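Local coordinates for protein TRAP dicarboxylate transporter-DctP subunit (Desulfovibrio desulfuricans subsp. desulfuricans, PDB 4NHB) that binds sn-glycerol-3-phosphate as a periplasmic solute-binding protein, probably to deliver it to a TRAP-type membrane transporter, at residues Glu107-Phe112 and Gly232-Ile237; Gly149-Tyr154 and Arg169-Asn174; Thr225-Leu230 and Lys288-Glu293. All blocks are in the same frame, centred on the assembly; numbering follows the deposited sequence.

Contact 1: residues Glu107-Phe112 and Gly232-Ile237; sequences ETPMLF and GHILVI. With G3P (sn-glycerol-3-phosphate), chain P.
The carboxylate of E107 reaches along residues 235-237 and ends beside V236 and I237. With CG anti to the carbonyl carbon (chi1 -63°) and the chain extended beyond it, OE2 arrives where the I237 amide points: I237 N donates to the anti lone pair of E107 OE2 (2.9 Å). The same oxygen accepts from O1 of sn-glycerol-3-phosphate at 2.7 Å, so one carboxylate atom ties the ligand to the strand backbone. OE1 takes bonds from T94 and Y178, which help to fix the rotation of the group. Nearer the E107 backbone, I234 CG2 packs on CB at 3.8 Å, and P109 and I234 run alongside one another in the same direction, with P109 CG 3.9 Å from I234 CG1. T108-L111 forms a type II turn whose M110 N donates to H233 O at 2.9 Å. A water bridges T108 O and L235 N. H233 ND1 is hydrogen-bonded to S231 OG and NE2 to D210 OD2. Methyl CD2 of L235 approaches the F112 ring obliquely, 4.4 Å from F112 CD2, and both side chains pack on helix 115-122; P109 and I234 lean on helix 176-184, while H233, L235 and V236 touch strand 146-155.

Contact 2: residues Gly149-Tyr154 and Arg169-Asn174; sequences GFRHFY and RMRVPN. With G3P (sn-glycerol-3-phosphate), chain P.
The guanidinium groups of R151 and R171 approach each other through R151 NH1 and R171 NH1, 3.9 Å apart, with the ligand phosphate bound to both. R171 NH1 lies in the plane of the R151 group, at its edge, and the O1P oxygen of the ligand is near that plane too; P173 CG comes to R151 obliquely. P173 N lies over one face of the R171 guanidinium, nearer its margin than its centre, while O2P and a water lie in plane at its edge. Each arginine holds the phosphate through two nitrogens. R151 NH2 donates to O1P at 2.9 Å and R151 NH1 to O3P at 3.1 Å; R171 NH1 gives O3P a shorter bond of 2.7 Å, and R171 NH2 reaches O2P. O3P thus accepts from both side chains, and the phosphate's negative charge probably draws the two guanidinium groups together.

The two arginines bind the phosphate in the pocket of a TRAP solute receptor of the periplasmic binding protein fold, with R151 on strand 146-155 and R171 on strand 169-172, which belong to different sheets. The bend at chi3 (73°) brings R151 NH1 and NH2 to the phosphate while NE forms its salt bridge with D210. R171 NH2 also donates to M192 O.

Y154 OH lies 4.0 Å from R171 CB, alongside the aliphatic part of that chain, and the ring and guanidinium planes are 28° apart. The water at the edge of both groups lies 2.8 Å from Y154 OH and accepts from R171 NH1. Farther from the ligand, the side chains of F153 and M170 cross at about a right angle: M170, bent at chi2 and chi3, brings CE to 3.9 Å from F153 CD1, and the same methyl lies 3.7 Å from Y154 O.

Contact 3: residues Thr225-Leu230 and Lys288-Glu293; sequences TPEISL and KGNIHE
A parallel beta pairing joins strand 227-229 to strand 290-292 at the edge of the large mixed sheet, far from the ligand. The register pairs E227 with N290, I228 with I291 and S229 with H292. Four backbone bonds alternate between the strands: N290 N to P226 O, I228 N to N290 O, H292 N to I228 O at 2.7 Å, and a longer one of 3.2 Å from L230 N to H292 O. CA-H...O contacts add to these, among them I291 CA to I228 O. E227, S229, N290 and H292 share one face, I228 and I291 the other, where both pack on helix 252-286. L230 crosses I291 obliquely, its CG 3.7 Å from I291 CG2. On the first face S229 OG sits at the edge of the H292 ring, in its plane, 3.3 Å from H292 CB. A bend at chi2 (-76°) brings the E227 carboxylate to the H292 ring; the two planes are 13° apart. H292 NE2 donates to E227 OE1 at 2.8 Å, meeting the anti side of that oxygen 28° out of the carboxylate plane.

How the contacts relate
From the N terminus, the loop after strand 89-92 supplies residues 107-112, and contact 1 closes the chain over 119 residues when 232-237 arrives. Contact 2 is nested inside that loop, its segments separated by 14 residues. Contact 3 opens at 225-230, just before contact 1 closes, and is completed by 288-293 after helix 252-286, so contacts 1 and 3 cross while 2 and 3 follow in series. Strand 146-155 runs between the other two: R151 pairs through its backbone with G232 and I234 of contact 1, and F153 with S229 of contact 3. Contacts 1 and 2 also meet at the ligand.

Contact 1: residues Glu107-Phe112 and Gly232-Ile237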
# COMPACT_ATOMS: atom_id res chain seq x y z
N GLU A 107 -5.79 3.53 4.21
CA GLU A 107 -4.75 3.33 5.21
C GLU A 107 -4.96 4.14 6.52
O GLU A 107 -4.02 4.57 7.15
CB GLU A 107 -3.36 3.61 4.58
CG GLU A 107 -3.04 2.65 3.46
CD GLU A 107 -1.68 2.84 2.80
OE1 GLU A 107 -1.08 3.94 2.93
OE2 GLU A 107 -1.22 1.87 2.13
N THR A 108 -6.22 4.31 6.92
CA THR A 108 -6.61 5.00 8.17
C THR A 108 -5.85 4.41 9.33
O THR A 108 -5.93 3.19 9.58
CB THR A 108 -8.13 4.84 8.43
OG1 THR A 108 -8.87 5.42 7.37
CG2 THR A 108 -8.57 5.47 9.76
N PRO A 109 -5.06 5.24 10.03
CA PRO A 109 -4.29 4.64 11.11
C PRO A 109 -5.20 4.09 12.20
O PRO A 109 -6.24 4.66 12.46
CB PRO A 109 -3.45 5.81 11.63
CG PRO A 109 -3.31 6.73 10.44
CD PRO A 109 -4.60 6.60 9.71
N MET A 110 -4.82 2.97 12.80
CA MET A 110 -5.56 2.42 13.93
C MET A 110 -6.98 2.00 13.59
O MET A 110 -7.84 2.00 14.46
CB MET A 110 -5.66 3.47 15.04
CG MET A 110 -4.36 4.09 15.43
SD MET A 110 -3.18 2.81 15.87
CE MET A 110 -4.19 1.67 16.82
N LEU A 111 -7.25 1.68 12.34
CA LEU A 111 -8.65 1.40 12.00
C LEU A 111 -9.01 -0.08 12.07
O LEU A 111 -10.12 -0.44 12.49
CB LEU A 111 -8.98 1.96 10.63
CG LEU A 111 -10.45 1.73 10.24
CD1 LEU A 111 -11.43 2.42 11.20
CD2 LEU A 111 -10.69 2.16 8.82
N PHE A 112 -8.09 -0.95 11.65
CA PHE A 112 -8.34 -2.39 11.58
C PHE A 112 -7.64 -3.18 12.66
O PHE A 112 -6.48 -2.97 12.93
CB PHE A 112 -7.95 -2.93 10.21
CG PHE A 112 -8.66 -2.24 9.08
CD1 PHE A 112 -10.05 -2.31 8.99
CD2 PHE A 112 -7.95 -1.48 8.16
CE1 PHE A 112 -10.74 -1.66 7.97
CE2 PHE A 112 -8.63 -0.83 7.13
CZ PHE A 112 -10.04 -0.92 7.05
N GLY A 232 2.35 -1.41 13.93
CA GLY A 232 1.22 -1.76 13.08
C GLY A 232 0.18 -0.68 13.11
O GLY A 232 -0.99 -0.95 13.03
N HIS A 233 0.65 0.56 13.21
CA HIS A 233 -0.18 1.74 13.26
C HIS A 233 -0.96 1.99 11.98
O HIS A 233 -2.01 2.63 12.00
CB HIS A 233 0.69 2.94 13.55
CG HIS A 233 1.98 2.93 12.80
ND1 HIS A 233 3.05 2.16 13.18
CD2 HIS A 233 2.37 3.61 11.69
CE1 HIS A 233 4.05 2.35 12.33
NE2 HIS A 233 3.67 3.22 11.42
N ILE A 234 -0.40 1.52 10.87
CA ILE A 234 -1.09 1.55 9.57
C ILE A 234 -0.90 0.20 8.84
O ILE A 234 0.17 -0.39 8.91
CB ILE A 234 -0.49 2.61 8.69
CG1 ILE A 234 -0.89 4.00 9.18
CG2 ILE A 234 -0.96 2.42 7.23
CD1 ILE A 234 -0.11 5.08 8.56
N LEU A 235 -1.94 -0.24 8.15
CA LEU A 235 -1.86 -1.41 7.26
C LEU A 235 -1.78 -0.88 5.83
O LEU A 235 -2.67 -0.20 5.37
CB LEU A 235 -3.10 -2.28 7.43
CG LEU A 235 -3.36 -3.32 6.35
CD1 LEU A 235 -2.20 -4.35 6.26
CD2 LEU A 235 -4.69 -4.02 6.60
N VAL A 236 -0.68 -1.17 5.14
CA VAL A 236 -0.57 -0.75 3.78
C VAL A 236 -1.50 -1.56 2.88
O VAL A 236 -1.51 -2.78 2.89
CB VAL A 236 0.91 -0.81 3.28
CG1 VAL A 236 1.07 -0.37 1.80
CG2 VAL A 236 1.81 0.02 4.17
N ILE A 237 -2.29 -0.83 2.10
CA ILE A 237 -3.23 -1.41 1.14
C ILE A 237 -2.92 -0.84 -0.24
O ILE A 237 -2.91 0.39 -0.43
CB ILE A 237 -4.67 -1.03 1.51
CG1 ILE A 237 -5.07 -1.66 2.86
CG2 ILE A 237 -5.64 -1.44 0.39
CD1 ILE A 237 -5.24 -3.19 2.84
O1 G3P P . 0.15 3.07 0.08
C1 G3P P . 1.12 4.03 0.36
C2 G3P P . 2.47 3.34 0.64
O2 G3P P . 2.83 2.59 -0.49
C3 G3P P . 3.54 4.41 0.92
O1P G3P P . 4.53 3.85 1.72
O4P G3P P . 5.41 2.23 0.13
O2P G3P P . 6.42 4.56 0.20
O3P G3P P . 6.90 2.96 2.05
P G3P P . 5.90 3.38 0.97
O HOH W 1 -4.65 1.17 8.45

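Contact 2: residues Gly149-Tyr154 and Arg169-Asn174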
# COMPACT_ATOMS: atom_id res chain seq x y z
N GLY A 149 1.02 -5.15 4.15
CA GLY A 149 1.29 -5.50 5.52
C GLY A 149 1.29 -4.32 6.47
O GLY A 149 1.45 -3.18 6.05
N PHE A 150 1.12 -4.61 7.76
CA PHE A 150 1.21 -3.62 8.79
C PHE A 150 2.60 -2.99 8.87
O PHE A 150 3.60 -3.67 8.69
CB PHE A 150 0.83 -4.23 10.14
CG PHE A 150 -0.68 -4.41 10.31
CD1 PHE A 150 -1.50 -3.34 10.68
CD2 PHE A 150 -1.26 -5.65 10.07
CE1 PHE A 150 -2.89 -3.50 10.83
CE2 PHE A 150 -2.66 -5.82 10.21
CZ PHE A 150 -3.46 -4.76 10.59
N ARG A 151 2.64 -1.68 9.15
CA ARG A 151 3.92 -0.96 9.21
C ARG A 151 4.52 -1.07 10.61
O ARG A 151 3.82 -0.89 11.60
CB ARG A 151 3.75 0.52 8.84
CG ARG A 151 3.01 0.76 7.49
CD ARG A 151 3.08 2.22 7.02
NE ARG A 151 4.41 2.59 6.54
CZ ARG A 151 4.73 2.83 5.27
NH1 ARG A 151 5.98 3.12 4.96
NH2 ARG A 151 3.83 2.80 4.31
N HIS A 152 5.82 -1.36 10.65
CA HIS A 152 6.60 -1.47 11.89
C HIS A 152 7.83 -0.57 11.77
O HIS A 152 8.35 -0.38 10.66
CB HIS A 152 7.04 -2.92 12.08
CG HIS A 152 5.90 -3.88 12.09
ND1 HIS A 152 4.84 -3.74 12.95
CD2 HIS A 152 5.62 -4.97 11.32
CE1 HIS A 152 3.97 -4.71 12.74
NE2 HIS A 152 4.41 -5.47 11.75
N PHE A 153 8.27 -0.04 12.90
CA PHE A 153 9.44 0.86 12.90
C PHE A 153 10.73 0.10 12.67
O PHE A 153 10.88 -1.03 13.12
CB PHE A 153 9.52 1.67 14.20
CG PHE A 153 8.44 2.67 14.32
CD1 PHE A 153 8.51 3.85 13.64
CD2 PHE A 153 7.31 2.40 15.09
CE1 PHE A 153 7.50 4.78 13.72
CE2 PHE A 153 6.29 3.30 15.17
CZ PHE A 153 6.39 4.51 14.48
N TYR A 154 11.64 0.72 11.92
CA TYR A 154 13.01 0.26 11.82
C TYR A 154 13.93 1.47 12.15
O TYR A 154 13.62 2.59 11.76
CB TYR A 154 13.33 -0.29 10.41
CG TYR A 154 13.07 0.68 9.27
CD1 TYR A 154 14.06 1.56 8.85
CD2 TYR A 154 11.83 0.73 8.60
CE1 TYR A 154 13.85 2.43 7.84
CE2 TYR A 154 11.62 1.60 7.58
CZ TYR A 154 12.63 2.46 7.20
OH TYR A 154 12.48 3.36 6.17
N ARG A 169 15.81 11.37 12.63
CA ARG A 169 15.39 11.70 11.29
C ARG A 169 14.74 10.46 10.70
O ARG A 169 15.43 9.56 10.24
CB ARG A 169 16.59 12.09 10.44
CG ARG A 169 17.27 13.40 10.87
CD ARG A 169 18.59 13.60 10.13
NE ARG A 169 18.87 15.03 9.94
CZ ARG A 169 19.37 15.84 10.87
NH1 ARG A 169 19.59 17.12 10.59
NH2 ARG A 169 19.66 15.38 12.09
N MET A 170 13.41 10.38 10.71
CA MET A 170 12.78 9.17 10.15
C MET A 170 12.23 9.40 8.74
O MET A 170 11.53 10.37 8.47
CB MET A 170 11.65 8.66 11.05
CG MET A 170 12.03 8.41 12.47
SD MET A 170 13.08 7.00 12.69
CE MET A 170 11.88 5.70 12.83
N ARG A 171 12.51 8.47 7.85
CA ARG A 171 11.88 8.51 6.54
C ARG A 171 10.37 8.41 6.67
O ARG A 171 9.87 7.68 7.51
CB ARG A 171 12.37 7.37 5.67
CG ARG A 171 11.86 7.45 4.23
CD ARG A 171 10.72 6.42 3.98
NE ARG A 171 10.00 6.68 2.73
CZ ARG A 171 9.13 5.84 2.19
NH1 ARG A 171 8.86 4.68 2.78
NH2 ARG A 171 8.51 6.17 1.08
N VAL A 172 9.65 9.15 5.84
CA VAL A 172 8.22 8.98 5.69
C VAL A 172 7.92 9.08 4.22
O VAL A 172 8.65 9.72 3.50
CB VAL A 172 7.41 10.06 6.44
CG1 VAL A 172 7.70 9.98 7.93
CG2 VAL A 172 7.72 11.43 5.91
N PRO A 173 6.87 8.40 3.77
CA PRO A 173 6.41 8.57 2.39
C PRO A 173 5.93 9.99 2.19
O PRO A 173 5.44 10.58 3.16
CB PRO A 173 5.22 7.61 2.31
CG PRO A 173 5.53 6.50 3.25
CD PRO A 173 6.18 7.28 4.45
N ASN A 174 6.03 10.51 0.98
CA ASN A 174 5.59 11.88 0.67
C ASN A 174 4.13 11.89 0.26
O ASN A 174 3.78 12.15 -0.87
CB ASN A 174 6.44 12.49 -0.45
CG ASN A 174 6.31 14.02 -0.52
OD1 ASN A 174 5.69 14.65 0.32
ND2 ASN A 174 6.90 14.60 -1.54
O1 G3P P . 0.15 3.07 0.08
C1 G3P P . 1.12 4.03 0.36
C2 G3P P . 2.47 3.34 0.64
O2 G3P P . 2.83 2.59 -0.49
C3 G3P P . 3.54 4.41 0.92
O1P G3P P . 4.53 3.85 1.72
O4P G3P P . 5.41 2.23 0.13
O2P G3P P . 6.42 4.56 0.20
O3P G3P P . 6.90 2.96 2.05
P G3P P . 5.90 3.38 0.97
O HOH W 2 9.81 3.42 5.29

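Contact 3: residues Thr225-Leu230 and Lys288-Glu293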
# COMPACT_ATOMS: atom_id res chain seq x y z
N THR A 225 19.66 -0.67 9.89
CA THR A 225 18.79 -0.25 10.98
C THR A 225 18.24 -1.51 11.62
O THR A 225 17.16 -1.97 11.27
CB THR A 225 17.61 0.58 10.47
OG1 THR A 225 16.95 -0.12 9.38
CG2 THR A 225 18.09 1.92 9.95
N PRO A 226 18.99 -2.09 12.55
CA PRO A 226 18.67 -3.47 12.94
C PRO A 226 17.51 -3.58 13.93
O PRO A 226 17.04 -4.69 14.16
CB PRO A 226 19.99 -3.96 13.60
CG PRO A 226 20.98 -2.89 13.36
CD PRO A 226 20.26 -1.63 13.11
N GLU A 227 17.08 -2.47 14.50
CA GLU A 227 16.09 -2.53 15.57
C GLU A 227 14.69 -2.27 15.01
O GLU A 227 14.37 -1.18 14.56
CB GLU A 227 16.41 -1.51 16.66
CG GLU A 227 17.93 -1.35 16.99
CD GLU A 227 18.52 -2.48 17.81
OE1 GLU A 227 17.76 -3.29 18.38
OE2 GLU A 227 19.76 -2.55 17.90
N ILE A 228 13.87 -3.29 15.02
CA ILE A 228 12.50 -3.12 14.58
C ILE A 228 11.57 -3.08 15.78
O ILE A 228 11.70 -3.91 16.71
CB ILE A 228 12.06 -4.26 13.66
CG1 ILE A 228 12.64 -4.07 12.25
CG2 ILE A 228 10.53 -4.27 13.56
CD1 ILE A 228 14.14 -4.22 12.13
N SER A 229 10.66 -2.12 15.81
CA SER A 229 9.64 -2.12 16.87
C SER A 229 8.26 -2.34 16.24
O SER A 229 7.86 -1.64 15.32
CB SER A 229 9.66 -0.83 17.70
OG SER A 229 10.79 -0.79 18.59
N LEU A 230 7.57 -3.36 16.72
CA LEU A 230 6.25 -3.69 16.21
C LEU A 230 5.27 -2.66 16.68
O LEU A 230 5.16 -2.41 17.87
CB LEU A 230 5.85 -5.07 16.67
CG LEU A 230 6.82 -6.13 16.16
CD1 LEU A 230 6.37 -7.53 16.57
CD2 LEU A 230 6.99 -6.05 14.65
N LYS A 288 20.95 -10.93 13.38
CA LYS A 288 21.44 -9.81 14.18
C LYS A 288 20.45 -8.66 14.24
O LYS A 288 20.81 -7.58 14.69
CB LYS A 288 22.78 -9.30 13.64
CG LYS A 288 23.72 -10.42 13.24
CD LYS A 288 25.11 -9.89 12.89
CE LYS A 288 26.05 -11.04 12.58
NZ LYS A 288 26.08 -12.00 13.70
N GLY A 289 19.21 -8.89 13.79
CA GLY A 289 18.17 -7.91 13.97
C GLY A 289 17.53 -8.07 15.35
O GLY A 289 17.56 -9.15 15.93
N ASN A 290 16.93 -6.99 15.85
CA ASN A 290 16.18 -7.07 17.09
C ASN A 290 14.72 -6.66 16.88
O ASN A 290 14.41 -5.80 16.04
CB ASN A 290 16.82 -6.17 18.14
CG ASN A 290 18.18 -6.69 18.62
OD1 ASN A 290 18.66 -7.74 18.16
ND2 ASN A 290 18.81 -5.95 19.53
N ILE A 291 13.82 -7.29 17.62
CA ILE A 291 12.43 -6.87 17.61
C ILE A 291 12.05 -6.41 18.99
O ILE A 291 12.28 -7.11 19.96
CB ILE A 291 11.49 -8.01 17.16
CG1 ILE A 291 11.84 -8.41 15.72
CG2 ILE A 291 10.04 -7.57 17.29
CD1 ILE A 291 11.11 -9.64 15.19
N HIS A 292 11.45 -5.24 19.05
CA HIS A 292 11.10 -4.64 20.31
C HIS A 292 9.60 -4.46 20.40
O HIS A 292 8.88 -4.52 19.40
CB HIS A 292 11.78 -3.28 20.45
CG HIS A 292 13.26 -3.34 20.33
ND1 HIS A 292 14.04 -4.17 21.10
CD2 HIS A 292 14.11 -2.68 19.51
CE1 HIS A 292 15.31 -4.01 20.77
NE2 HIS A 292 15.38 -3.11 19.81
N GLU A 293 9.17 -4.21 21.63
CA GLU A 293 7.77 -4.00 21.95
C GLU A 293 7.64 -2.60 22.52
O GLU A 293 8.18 -2.29 23.59
CB GLU A 293 7.31 -5.05 22.98
CG GLU A 293 5.81 -5.04 23.21
CD GLU A 293 5.06 -5.85 22.16
OE1 GLU A 293 4.84 -5.34 21.04
OE2 GLU A 293 4.70 -7.01 22.48